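Local coordinates for Rep protein (Adeno-associated virus - 5, PDB 1M55), which is the viral replication protein, whose catalytic domain, modelled here, is an endonuclease that probably nicks the viral origin in a rolling-circle-like replication mechanism, at residues Ile8-Phe13 with Ser85-Leu90; Glu16-Gly21 with Pro125-Trp130; Val27-Gly32 with Gln52-Asp57; Val79-Gly84 with Glu161-Trp166. All blocks are in the same frame, centred on the assembly; numbering follows the deposited sequence.

Interaction 1. Residues Ile8-Phe13 with Ser85-Leu90; sequences IVRVPF and SEYFHL. With ZN (zinc ion), chain C.
Arg-10 lies over the ring of Tyr-87. Arg-10 CD sits above one face of Tyr-87, 3.9 Å from the ring centroid in a CH-pi contact, and the guanidinium continues across it nearly flat, its plane 18° from that of the ring. Tyr-87 CE1 is 3.6 Å from CZ of Arg-10, over the middle of the guanidinium, and the extended chain from CG to NE brings the group that far. Beside this pair the two segments run antiparallel as parts of strands 3-10 and 88-95, Val-9 and Leu-90 forming a hydrogen-bonded pair and Arg-10 and His-89 a non-hydrogen-bonded one. This is part of the central sheet of the HUH endonuclease fold, in which metal-binding histidines project from a strand. His-89 does so here: its NE2 binds zinc at 2.0 Å, with Glu-82 and His-91 completing the protein ligands. CG of His-89 stands between its own N and C (chi1 59°), a rotation that brings ND1 to Tyr-87 O at 2.9 Å, in the plane of the imidazole, and fixes the ring's turn. Val-11 N also reaches Phe-88 O at 2.8 Å, and a water joins Val-11 O to Phe-88 N. Phe-13 CE2 meets Phe-88 CD1 at 3.7 Å, the two rings perpendicular but obliquely placed.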
# COMPACT_ATOMS: atom_id res chain seq x y z
N ILE A 8 4.84 2.82 -4.60
CA ILE A 8 3.58 2.31 -5.12
C ILE A 8 3.82 0.89 -5.62
O ILE A 8 4.76 0.64 -6.39
CB ILE A 8 3.00 3.20 -6.24
CG1 ILE A 8 2.60 4.56 -5.65
CG2 ILE A 8 1.78 2.53 -6.87
CD1 ILE A 8 2.07 5.55 -6.68
N VAL A 9 3.04 -0.05 -5.09
CA VAL A 9 3.16 -1.44 -5.48
C VAL A 9 1.91 -1.88 -6.25
O VAL A 9 0.80 -1.82 -5.72
CB VAL A 9 3.35 -2.37 -4.26
CG1 VAL A 9 3.50 -3.82 -4.71
CG2 VAL A 9 4.57 -1.95 -3.45
N ARG A 10 2.10 -2.27 -7.50
CA ARG A 10 1.00 -2.76 -8.32
C ARG A 10 0.81 -4.22 -7.90
O ARG A 10 1.77 -4.98 -7.85
CB ARG A 10 1.34 -2.63 -9.80
CG ARG A 10 1.31 -1.18 -10.26
CD ARG A 10 1.84 -1.01 -11.66
NE ARG A 10 1.58 0.34 -12.15
CZ ARG A 10 2.10 0.83 -13.27
NH1 ARG A 10 2.91 0.10 -14.02
NH2 ARG A 10 1.79 2.07 -13.65
N VAL A 11 -0.42 -4.56 -7.55
CA VAL A 11 -0.75 -5.90 -7.06
C VAL A 11 -1.04 -6.95 -8.13
O VAL A 11 -2.05 -6.87 -8.84
CB VAL A 11 -1.95 -5.81 -6.06
CG1 VAL A 11 -2.33 -7.19 -5.54
CG2 VAL A 11 -1.59 -4.90 -4.90
N PRO A 12 -0.16 -7.97 -8.25
CA PRO A 12 -0.33 -9.04 -9.23
C PRO A 12 -1.35 -10.06 -8.71
O PRO A 12 -1.33 -10.40 -7.53
CB PRO A 12 1.07 -9.67 -9.29
CG PRO A 12 1.99 -8.66 -8.60
CD PRO A 12 1.11 -8.12 -7.53
N PHE A 13 -2.21 -10.56 -9.59
CA PHE A 13 -3.22 -11.54 -9.18
C PHE A 13 -3.69 -12.46 -10.31
O PHE A 13 -4.23 -13.54 -10.06
CB PHE A 13 -4.44 -10.83 -8.56
CG PHE A 13 -5.23 -10.02 -9.55
CD1 PHE A 13 -6.25 -10.61 -10.30
CD2 PHE A 13 -4.96 -8.68 -9.75
CE1 PHE A 13 -6.97 -9.88 -11.24
CE2 PHE A 13 -5.67 -7.93 -10.68
CZ PHE A 13 -6.68 -8.53 -11.42
N SER A 85 -7.29 2.72 -12.60
CA SER A 85 -7.84 2.52 -13.94
C SER A 85 -7.20 1.31 -14.62
O SER A 85 -7.87 0.58 -15.36
CB SER A 85 -7.64 3.77 -14.78
OG SER A 85 -6.32 4.27 -14.61
N GLU A 86 -5.91 1.08 -14.35
CA GLU A 86 -5.18 -0.03 -14.94
C GLU A 86 -4.79 -1.14 -13.96
O GLU A 86 -4.75 -2.31 -14.34
CB GLU A 86 -3.89 0.46 -15.62
CG GLU A 86 -4.04 0.97 -17.05
CD GLU A 86 -4.78 2.29 -17.13
OE1 GLU A 86 -4.20 3.33 -16.74
OE2 GLU A 86 -5.95 2.28 -17.57
N TYR A 87 -4.47 -0.77 -12.72
CA TYR A 87 -4.03 -1.76 -11.75
C TYR A 87 -4.53 -1.54 -10.34
O TYR A 87 -4.81 -0.42 -9.93
CB TYR A 87 -2.50 -1.75 -11.64
CG TYR A 87 -1.74 -1.95 -12.92
CD1 TYR A 87 -1.33 -0.86 -13.67
CD2 TYR A 87 -1.42 -3.23 -13.36
CE1 TYR A 87 -0.60 -1.04 -14.84
CE2 TYR A 87 -0.69 -3.42 -14.53
CZ TYR A 87 -0.29 -2.32 -15.26
OH TYR A 87 0.44 -2.48 -16.42
N PHE A 88 -4.62 -2.64 -9.60
CA PHE A 88 -4.94 -2.56 -8.18
C PHE A 88 -3.54 -2.21 -7.67
O PHE A 88 -2.54 -2.76 -8.15
CB PHE A 88 -5.35 -3.92 -7.64
CG PHE A 88 -6.77 -4.29 -7.93
CD1 PHE A 88 -7.11 -4.91 -9.13
CD2 PHE A 88 -7.78 -4.00 -7.01
CE1 PHE A 88 -8.44 -5.24 -9.40
CE2 PHE A 88 -9.11 -4.32 -7.28
CZ PHE A 88 -9.44 -4.95 -8.48
N HIS A 89 -3.45 -1.27 -6.74
CA HIS A 89 -2.13 -0.88 -6.27
C HIS A 89 -2.16 -0.34 -4.86
O HIS A 89 -3.22 0.05 -4.35
CB HIS A 89 -1.52 0.17 -7.21
CG HIS A 89 -2.35 1.41 -7.35
ND1 HIS A 89 -3.46 1.51 -8.16
CD2 HIS A 89 -2.25 2.60 -6.71
CE1 HIS A 89 -3.99 2.73 -7.99
NE2 HIS A 89 -3.29 3.42 -7.11
N LEU A 90 -0.99 -0.32 -4.23
CA LEU A 90 -0.84 0.17 -2.87
C LEU A 90 0.01 1.42 -2.82
O LEU A 90 1.09 1.47 -3.41
CB LEU A 90 -0.14 -0.89 -2.01
CG LEU A 90 -0.86 -2.20 -1.68
CD1 LEU A 90 0.17 -3.27 -1.35
CD2 LEU A 90 -1.83 -1.99 -0.54
ZN ZN C . -3.65 5.32 -6.42
O HOH W 1 -3.65 -5.15 -10.61

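Interaction 2. Residues Glu16-Gly21 with Pro125-Trp130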
# COMPACT_ATOMS: atom_id res chain seq x y z
N GLU A 16 -2.53 -15.50 -15.73
CA GLU A 16 -2.12 -15.45 -17.12
C GLU A 16 -1.34 -14.17 -17.42
O GLU A 16 -0.22 -14.21 -17.93
CB GLU A 16 -3.32 -15.54 -18.06
CG GLU A 16 -2.90 -15.57 -19.52
CD GLU A 16 -3.97 -15.12 -20.49
OE1 GLU A 16 -5.05 -14.67 -20.06
OE2 GLU A 16 -3.70 -15.20 -21.70
N GLU A 17 -1.95 -13.03 -17.08
CA GLU A 17 -1.38 -11.72 -17.32
C GLU A 17 -0.28 -11.26 -16.36
O GLU A 17 0.60 -10.49 -16.75
CB GLU A 17 -2.49 -10.66 -17.29
CG GLU A 17 -3.47 -10.74 -18.44
CD GLU A 17 -2.88 -10.23 -19.74
OE1 GLU A 17 -2.32 -9.11 -19.74
OE2 GLU A 17 -2.99 -10.94 -20.76
N HIS A 18 -0.34 -11.71 -15.12
CA HIS A 18 0.62 -11.27 -14.12
C HIS A 18 1.57 -12.32 -13.58
O HIS A 18 2.76 -12.04 -13.38
CB HIS A 18 -0.10 -10.68 -12.90
CG HIS A 18 -1.08 -9.59 -13.23
ND1 HIS A 18 -2.18 -9.33 -12.45
CD2 HIS A 18 -1.12 -8.70 -14.25
CE1 HIS A 18 -2.86 -8.32 -12.97
NE2 HIS A 18 -2.23 -7.92 -14.06
N LEU A 19 1.06 -13.52 -13.32
CA LEU A 19 1.87 -14.57 -12.71
C LEU A 19 1.97 -15.91 -13.42
O LEU A 19 1.75 -16.96 -12.81
CB LEU A 19 1.35 -14.80 -11.28
CG LEU A 19 1.40 -13.57 -10.36
CD1 LEU A 19 0.43 -13.75 -9.20
CD2 LEU A 19 2.82 -13.35 -9.88
N PRO A 20 2.32 -15.90 -14.72
CA PRO A 20 2.44 -17.18 -15.43
C PRO A 20 3.47 -18.08 -14.74
O PRO A 20 4.54 -17.62 -14.33
CB PRO A 20 2.89 -16.76 -16.83
CG PRO A 20 3.59 -15.46 -16.61
CD PRO A 20 2.70 -14.78 -15.60
N GLY A 21 3.14 -19.36 -14.59
CA GLY A 21 4.05 -20.29 -13.95
C GLY A 21 3.78 -20.53 -12.48
O GLY A 21 4.40 -21.39 -11.87
N PRO A 125 6.49 -11.14 -11.12
CA PRO A 125 5.26 -10.57 -11.68
C PRO A 125 5.52 -9.89 -13.03
O PRO A 125 6.50 -9.14 -13.17
CB PRO A 125 4.83 -9.56 -10.62
CG PRO A 125 5.35 -10.16 -9.35
CD PRO A 125 6.73 -10.62 -9.76
N GLN A 126 4.67 -10.16 -14.01
CA GLN A 126 4.79 -9.58 -15.34
C GLN A 126 4.03 -8.26 -15.44
O GLN A 126 3.11 -8.10 -16.25
CB GLN A 126 4.30 -10.57 -16.41
CG GLN A 126 5.09 -11.87 -16.45
CD GLN A 126 6.58 -11.64 -16.62
OE1 GLN A 126 7.03 -11.14 -17.65
NE2 GLN A 126 7.35 -11.99 -15.60
N ILE A 127 4.39 -7.33 -14.57
CA ILE A 127 3.78 -6.01 -14.52
C ILE A 127 4.93 -5.02 -14.55
O ILE A 127 5.89 -5.15 -13.78
CB ILE A 127 2.96 -5.79 -13.22
CG1 ILE A 127 1.77 -6.74 -13.17
CG2 ILE A 127 2.49 -4.34 -13.12
CD1 ILE A 127 0.90 -6.56 -11.94
N ASN A 128 4.87 -4.05 -15.46
CA ASN A 128 5.93 -3.06 -15.56
C ASN A 128 6.01 -2.20 -14.31
O ASN A 128 4.98 -1.77 -13.79
CB ASN A 128 5.70 -2.16 -16.78
CG ASN A 128 6.85 -1.18 -17.00
OD1 ASN A 128 8.02 -1.57 -17.03
ND2 ASN A 128 6.52 0.10 -17.15
N ASP A 129 7.23 -1.99 -13.82
CA ASP A 129 7.50 -1.17 -12.64
C ASP A 129 6.49 -1.44 -11.53
O ASP A 129 5.91 -0.51 -10.98
CB ASP A 129 7.45 0.33 -13.01
CG ASP A 129 8.44 0.69 -14.11
OD1 ASP A 129 9.60 0.22 -14.07
OD2 ASP A 129 8.05 1.46 -15.01
N TRP A 130 6.31 -2.71 -11.19
CA TRP A 130 5.34 -3.06 -10.16
C TRP A 130 5.69 -2.61 -8.74
O TRP A 130 4.83 -2.60 -7.87
CB TRP A 130 4.93 -4.53 -10.25
CG TRP A 130 5.94 -5.51 -9.77
CD1 TRP A 130 7.05 -5.95 -10.43
CD2 TRP A 130 5.92 -6.21 -8.52
NE1 TRP A 130 7.72 -6.87 -9.67
CE2 TRP A 130 7.05 -7.05 -8.49
CE3 TRP A 130 5.05 -6.20 -7.41
CZ2 TRP A 130 7.34 -7.88 -7.40
CZ3 TRP A 130 5.34 -7.02 -6.33
CH2 TRP A 130 6.47 -7.85 -6.33
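His-18 and Ile-127 make the main side-chain contact between these two loops. The tip of the isoleucine, CD1, sits over one face of the imidazole, 3.9 Å from its centroid and only 15° off the normal, while CG1 approaches CD2 of His-18 at 3.7 Å. With CG1 anti to its own carbonyl carbon (chi1 -65°) and the chain extended beyond it, Ile-127 swings this arm back over the ring. One backbone bond ties the loops together: Gln-126 N gives a nearly straight bond of 2.8 Å to His-18 O. Apolar atoms fill in beside it, Leu-19 CD2 lying 4.1 Å from Pro-125 CG and Pro-20 CD 3.9 Å from the CG of Gln-126. Further out, ND1 of His-18 is hydrogen-bonded to the backbone N of Asp-14 and of Phe-13, which sets the rotation of the ring, and Phe-13 packs against it edge-to-face. Gln-126 NE2 turns back to Glu-124 O. Pro-125 also rests on Val-116 of helix 101-118. Gln-126 is the centre of an inverse gamma turn. The arrangement is a loop-to-loop junction between the connection after strand 3-10 and the one leading into strand 131-133.

Interaction 3. Residues Val27-Gly32 with Gln52-Asp57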
# COMPACT_ATOMS: atom_id res chain seq x y z
N VAL A 27 -4.03 -19.38 -6.36
CA VAL A 27 -5.47 -19.20 -6.59
C VAL A 27 -6.27 -19.72 -5.39
O VAL A 27 -7.22 -19.07 -4.94
CB VAL A 27 -5.93 -19.93 -7.89
CG1 VAL A 27 -7.44 -19.90 -8.00
CG2 VAL A 27 -5.33 -19.24 -9.10
N ASP A 28 -5.86 -20.86 -4.85
CA ASP A 28 -6.55 -21.44 -3.70
C ASP A 28 -6.51 -20.49 -2.51
O ASP A 28 -7.52 -20.29 -1.83
CB ASP A 28 -5.94 -22.79 -3.32
CG ASP A 28 -6.18 -23.86 -4.37
OD1 ASP A 28 -7.05 -23.67 -5.25
OD2 ASP A 28 -5.49 -24.90 -4.32
N TRP A 29 -5.35 -19.87 -2.29
CA TRP A 29 -5.17 -18.93 -1.19
C TRP A 29 -6.05 -17.69 -1.34
O TRP A 29 -6.89 -17.40 -0.48
CB TRP A 29 -3.70 -18.52 -1.08
CG TRP A 29 -3.43 -17.35 -0.17
CD1 TRP A 29 -3.96 -17.13 1.07
CD2 TRP A 29 -2.59 -16.23 -0.46
NE1 TRP A 29 -3.49 -15.94 1.58
CE2 TRP A 29 -2.65 -15.37 0.66
CE3 TRP A 29 -1.78 -15.87 -1.55
CZ2 TRP A 29 -1.93 -14.17 0.72
CZ3 TRP A 29 -1.08 -14.67 -1.49
CH2 TRP A 29 -1.16 -13.84 -0.37
N VAL A 30 -5.90 -16.97 -2.45
CA VAL A 30 -6.67 -15.75 -2.67
C VAL A 30 -8.17 -15.97 -2.79
O VAL A 30 -8.95 -15.08 -2.47
CB VAL A 30 -6.16 -14.95 -3.91
CG1 VAL A 30 -4.67 -14.70 -3.78
CG2 VAL A 30 -6.49 -15.68 -5.20
N THR A 31 -8.56 -17.15 -3.24
CA THR A 31 -9.98 -17.49 -3.39
C THR A 31 -10.62 -17.86 -2.05
O THR A 31 -11.80 -17.60 -1.83
CB THR A 31 -10.17 -18.67 -4.38
OG1 THR A 31 -9.70 -18.29 -5.68
CG2 THR A 31 -11.64 -19.07 -4.49
N GLY A 32 -9.83 -18.45 -1.15
CA GLY A 32 -10.37 -18.89 0.13
C GLY A 32 -10.37 -17.93 1.31
O GLY A 32 -10.97 -18.23 2.35
N GLN A 52 -7.97 -9.74 -4.47
CA GLN A 52 -6.90 -8.76 -4.63
C GLN A 52 -6.47 -8.21 -3.27
O GLN A 52 -5.28 -8.00 -3.03
CB GLN A 52 -7.34 -7.63 -5.56
CG GLN A 52 -7.41 -8.03 -7.04
CD GLN A 52 -8.71 -8.72 -7.43
OE1 GLN A 52 -9.60 -8.93 -6.61
NE2 GLN A 52 -8.81 -9.08 -8.70
N LEU A 53 -7.44 -7.98 -2.39
CA LEU A 53 -7.14 -7.47 -1.05
C LEU A 53 -6.28 -8.47 -0.28
O LEU A 53 -5.38 -8.09 0.47
CB LEU A 53 -8.44 -7.18 -0.28
CG LEU A 53 -8.31 -6.75 1.18
CD1 LEU A 53 -7.42 -5.52 1.32
CD2 LEU A 53 -9.71 -6.49 1.73
N THR A 54 -6.56 -9.76 -0.48
CA THR A 54 -5.80 -10.81 0.19
C THR A 54 -4.32 -10.73 -0.21
O THR A 54 -3.44 -10.80 0.66
CB THR A 54 -6.40 -12.20 -0.15
OG1 THR A 54 -7.73 -12.27 0.39
CG2 THR A 54 -5.55 -13.32 0.45
N VAL A 55 -4.05 -10.55 -1.49
CA VAL A 55 -2.67 -10.42 -1.96
C VAL A 55 -2.08 -9.12 -1.42
O VAL A 55 -0.94 -9.11 -0.93
CB VAL A 55 -2.59 -10.37 -3.51
CG1 VAL A 55 -1.13 -10.27 -3.95
CG2 VAL A 55 -3.22 -11.60 -4.11
N ALA A 56 -2.86 -8.05 -1.49
CA ALA A 56 -2.42 -6.73 -1.04
C ALA A 56 -1.98 -6.71 0.42
O ALA A 56 -0.93 -6.14 0.75
CB ALA A 56 -3.52 -5.71 -1.27
N ASP A 57 -2.77 -7.31 1.31
CA ASP A 57 -2.41 -7.32 2.72
C ASP A 57 -1.12 -8.08 2.97
O ASP A 57 -0.30 -7.66 3.80
CB ASP A 57 -3.52 -7.90 3.59
CG ASP A 57 -3.24 -7.73 5.09
OD1 ASP A 57 -3.08 -6.57 5.54
OD2 ASP A 57 -3.15 -8.75 5.80
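Thr-54 is the first residue of 52-57 to touch helix 27-32, and it does so through its methyl group. CG2 lies over one face of the Trp-29 indole, 3.3 Å above the plane and displaced toward the rim, where its nearest atom is NE1 at 3.5 Å. The threonine places its two branches differently: CG2 is anti to the backbone N and goes to the tryptophan, whereas OG1, beside that N (chi1 -64°), is hydrogen-bonded to Trp-35 NE1 and Gln-50 O. The polar branch of this buried residue is therefore satisfied within its own surroundings, and its methyl is the branch that meets the tryptophan. Trp-29 takes up its place by setting CG anti to its N (chi1 168°), which carries the indole along the flank of the second helix so that CZ2 comes 3.7 Å from Thr-54 O. On the same indole face lies Val-30 CG1 from its own helix, 3.7 Å above the plane.

The short helical segments pass at 108° with axes 8.6 Å apart, a steep crossing that limits the contact to a few residues: helix 24-32 lies across helix 50-71, whose other flank is turned to the central sheet of the domain, with Leu-53 and Ala-56 packing on Phe-81.

Val-55 follows Thr-54. Val-55 CA sits 4.1 Å from Trp-29 CH2, and Val-55 CG2 meets Val-30 CG1 at 3.4 Å, tighter than ordinary van der Waals contact. Asp-57, at the end of the segment, makes salt bridges to Arg-60 and Arg-61.

Interaction 4. Residues Val79-Gly84 with Glu161-Trp166; sequences VQFEKG and ELQWAW. With ZN (zinc ion), chain C.
The indole of Trp-166 has Trp-164 CD1 over one face, 3.3 Å above its plane, and takes Val-79 O at its edge. Across the strands its benzo rim also meets aliphatic atoms: CE3 lies 3.9 Å from Val-79 CG1, and CZ3 approaches Phe-81 CB obliquely. The Phe-81 ring, swung out with CG anti to N (chi1 -176°), meets Gln-163 CB at 3.5 Å from its CD1, also obliquely; the glutamine's amide plane is nearly perpendicular to the ring. The side chains of Glu-82 and Glu-161 run side by side, pointing the same way, with their carboxylate planes 87° apart and Glu-82 OE1 3.3 Å from Glu-161 OE2. Lys-157 makes salt bridges to both and, with the zinc, probably offsets their repulsion. Glu-82 OE1 binds zinc at 2.1 Å, while its OE2 accepts Gln-80 NE2 at 2.9 Å on the anti lone pair, a second-shell bond that steadies the ligand. A classic beta bulge shifts the register of the antiparallel ladder by one: Gln-163 N and Trp-164 N both reach Phe-81 O, at 2.9 and 3.3 Å, from the same face of its plane. Strand 77-83 lies between 162-167 and 88-95, and the latter supplies His-89 and His-91 to the metal. Helix 50-71 packs on the Phe-81 and Trp-164 side, and helix 179-191 touches Leu-162 and Ala-165.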
# COMPACT_ATOMS: atom_id res chain seq x y z
N VAL A 79 -0.81 2.98 4.58
CA VAL A 79 -0.88 2.24 3.33
C VAL A 79 -2.32 2.21 2.85
O VAL A 79 -3.23 1.85 3.60
CB VAL A 79 -0.38 0.79 3.54
CG1 VAL A 79 -0.47 -0.01 2.24
CG2 VAL A 79 1.06 0.80 4.06
N GLN A 80 -2.53 2.62 1.61
CA GLN A 80 -3.87 2.62 1.04
C GLN A 80 -3.94 1.76 -0.22
O GLN A 80 -3.13 1.93 -1.14
CB GLN A 80 -4.35 4.05 0.75
CG GLN A 80 -5.77 4.12 0.23
CD GLN A 80 -6.39 5.48 0.43
OE1 GLN A 80 -6.72 5.85 1.55
NE2 GLN A 80 -6.54 6.23 -0.64
N PHE A 81 -4.86 0.80 -0.22
CA PHE A 81 -5.08 -0.11 -1.34
C PHE A 81 -6.18 0.49 -2.23
O PHE A 81 -7.27 0.81 -1.75
CB PHE A 81 -5.50 -1.49 -0.82
CG PHE A 81 -5.65 -2.53 -1.89
CD1 PHE A 81 -6.72 -3.41 -1.87
CD2 PHE A 81 -4.73 -2.62 -2.93
CE1 PHE A 81 -6.88 -4.37 -2.87
CE2 PHE A 81 -4.88 -3.58 -3.94
CZ PHE A 81 -5.96 -4.45 -3.90
N GLU A 82 -5.88 0.62 -3.52
CA GLU A 82 -6.82 1.20 -4.47
C GLU A 82 -6.99 0.39 -5.74
O GLU A 82 -6.12 -0.38 -6.13
CB GLU A 82 -6.36 2.61 -4.87
CG GLU A 82 -6.31 3.62 -3.74
CD GLU A 82 -5.71 4.95 -4.16
OE1 GLU A 82 -5.43 5.14 -5.37
OE2 GLU A 82 -5.52 5.81 -3.29
N LYS A 83 -8.14 0.58 -6.38
CA LYS A 83 -8.46 -0.06 -7.64
C LYS A 83 -8.31 1.07 -8.66
O LYS A 83 -9.19 1.92 -8.79
CB LYS A 83 -9.90 -0.58 -7.62
CG LYS A 83 -10.35 -1.29 -8.88
CD LYS A 83 -11.78 -1.81 -8.73
CE LYS A 83 -12.15 -2.77 -9.85
NZ LYS A 83 -12.10 -2.12 -11.20
N GLY A 84 -7.15 1.13 -9.30
CA GLY A 84 -6.90 2.16 -10.28
C GLY A 84 -7.52 1.85 -11.63
O GLY A 84 -8.19 0.83 -11.79
N GLU A 161 -12.74 3.10 -5.88
CA GLU A 161 -11.30 3.36 -6.00
C GLU A 161 -10.63 2.97 -4.69
O GLU A 161 -9.61 2.28 -4.68
CB GLU A 161 -11.00 4.83 -6.31
CG GLU A 161 -9.50 5.07 -6.48
CD GLU A 161 -9.13 6.51 -6.81
OE1 GLU A 161 -10.04 7.34 -7.02
OE2 GLU A 161 -7.92 6.80 -6.85
N LEU A 162 -11.19 3.44 -3.58
CA LEU A 162 -10.67 3.09 -2.26
C LEU A 162 -11.11 1.66 -2.00
O LEU A 162 -12.30 1.34 -2.09
CB LEU A 162 -11.27 4.01 -1.18
CG LEU A 162 -11.01 3.59 0.27
CD1 LEU A 162 -9.52 3.60 0.56
CD2 LEU A 162 -11.74 4.51 1.23
N GLN A 163 -10.15 0.79 -1.72
CA GLN A 163 -10.43 -0.61 -1.44
C GLN A 163 -10.22 -0.94 0.04
O GLN A 163 -11.03 -1.65 0.64
CB GLN A 163 -9.57 -1.51 -2.32
CG GLN A 163 -9.96 -1.51 -3.79
CD GLN A 163 -11.17 -2.37 -4.08
OE1 GLN A 163 -11.26 -3.51 -3.63
NE2 GLN A 163 -12.12 -1.82 -4.83
N TRP A 164 -9.15 -0.41 0.62
CA TRP A 164 -8.83 -0.66 2.03
C TRP A 164 -7.65 0.23 2.42
O TRP A 164 -7.01 0.82 1.56
CB TRP A 164 -8.42 -2.13 2.21
CG TRP A 164 -8.69 -2.71 3.57
CD1 TRP A 164 -7.82 -2.77 4.62
CD2 TRP A 164 -9.88 -3.39 3.99
NE1 TRP A 164 -8.40 -3.45 5.67
CE2 TRP A 164 -9.66 -3.84 5.31
CE3 TRP A 164 -11.11 -3.66 3.38
CZ2 TRP A 164 -10.63 -4.55 6.03
CZ3 TRP A 164 -12.07 -4.37 4.09
CH2 TRP A 164 -11.82 -4.80 5.41
N ALA A 165 -7.38 0.33 3.71
CA ALA A 165 -6.25 1.12 4.19
C ALA A 165 -5.84 0.64 5.57
O ALA A 165 -6.66 0.07 6.30
CB ALA A 165 -6.59 2.61 4.21
N TRP A 166 -4.57 0.84 5.90
CA TRP A 166 -4.00 0.42 7.18
C TRP A 166 -3.04 1.51 7.64
O TRP A 166 -2.40 2.17 6.83
CB TRP A 166 -3.18 -0.86 7.03
CG TRP A 166 -3.86 -2.05 6.41
CD1 TRP A 166 -4.39 -3.12 7.06
CD2 TRP A 166 -3.96 -2.34 5.00
NE1 TRP A 166 -4.80 -4.08 6.15
CE2 TRP A 166 -4.54 -3.62 4.88
CE3 TRP A 166 -3.60 -1.64 3.84
CZ2 TRP A 166 -4.77 -4.23 3.64
CZ3 TRP A 166 -3.83 -2.25 2.61
CH2 TRP A 166 -4.41 -3.53 2.52
ZN ZN C . -3.65 5.32 -6.42

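Overall arrangement
Interactions 1 and 4 share the antiparallel central sheet: strand 3-10 pairs with 88-95, which pairs with 77-83, which pairs with 162-167. Their centres lie about 10 Å apart and both touch the same zinc ion, whose ligands come from the consecutive strands 77-83 and 88-95; strands 3-10 and 162-167, from far along the chain, flank that pair. Interaction 3, its centre about 14 to 15 Å from theirs, joins helices 24-32 and 50-71; the latter packs on that sheet. Interaction 2, where two loops meet, has its centre about 11 Å from that of interaction 1 and about 20 Å from that of interaction 4. Interaction 3 is nested within the loops closed by interactions 1 and 2, and closes before interaction 4 opens.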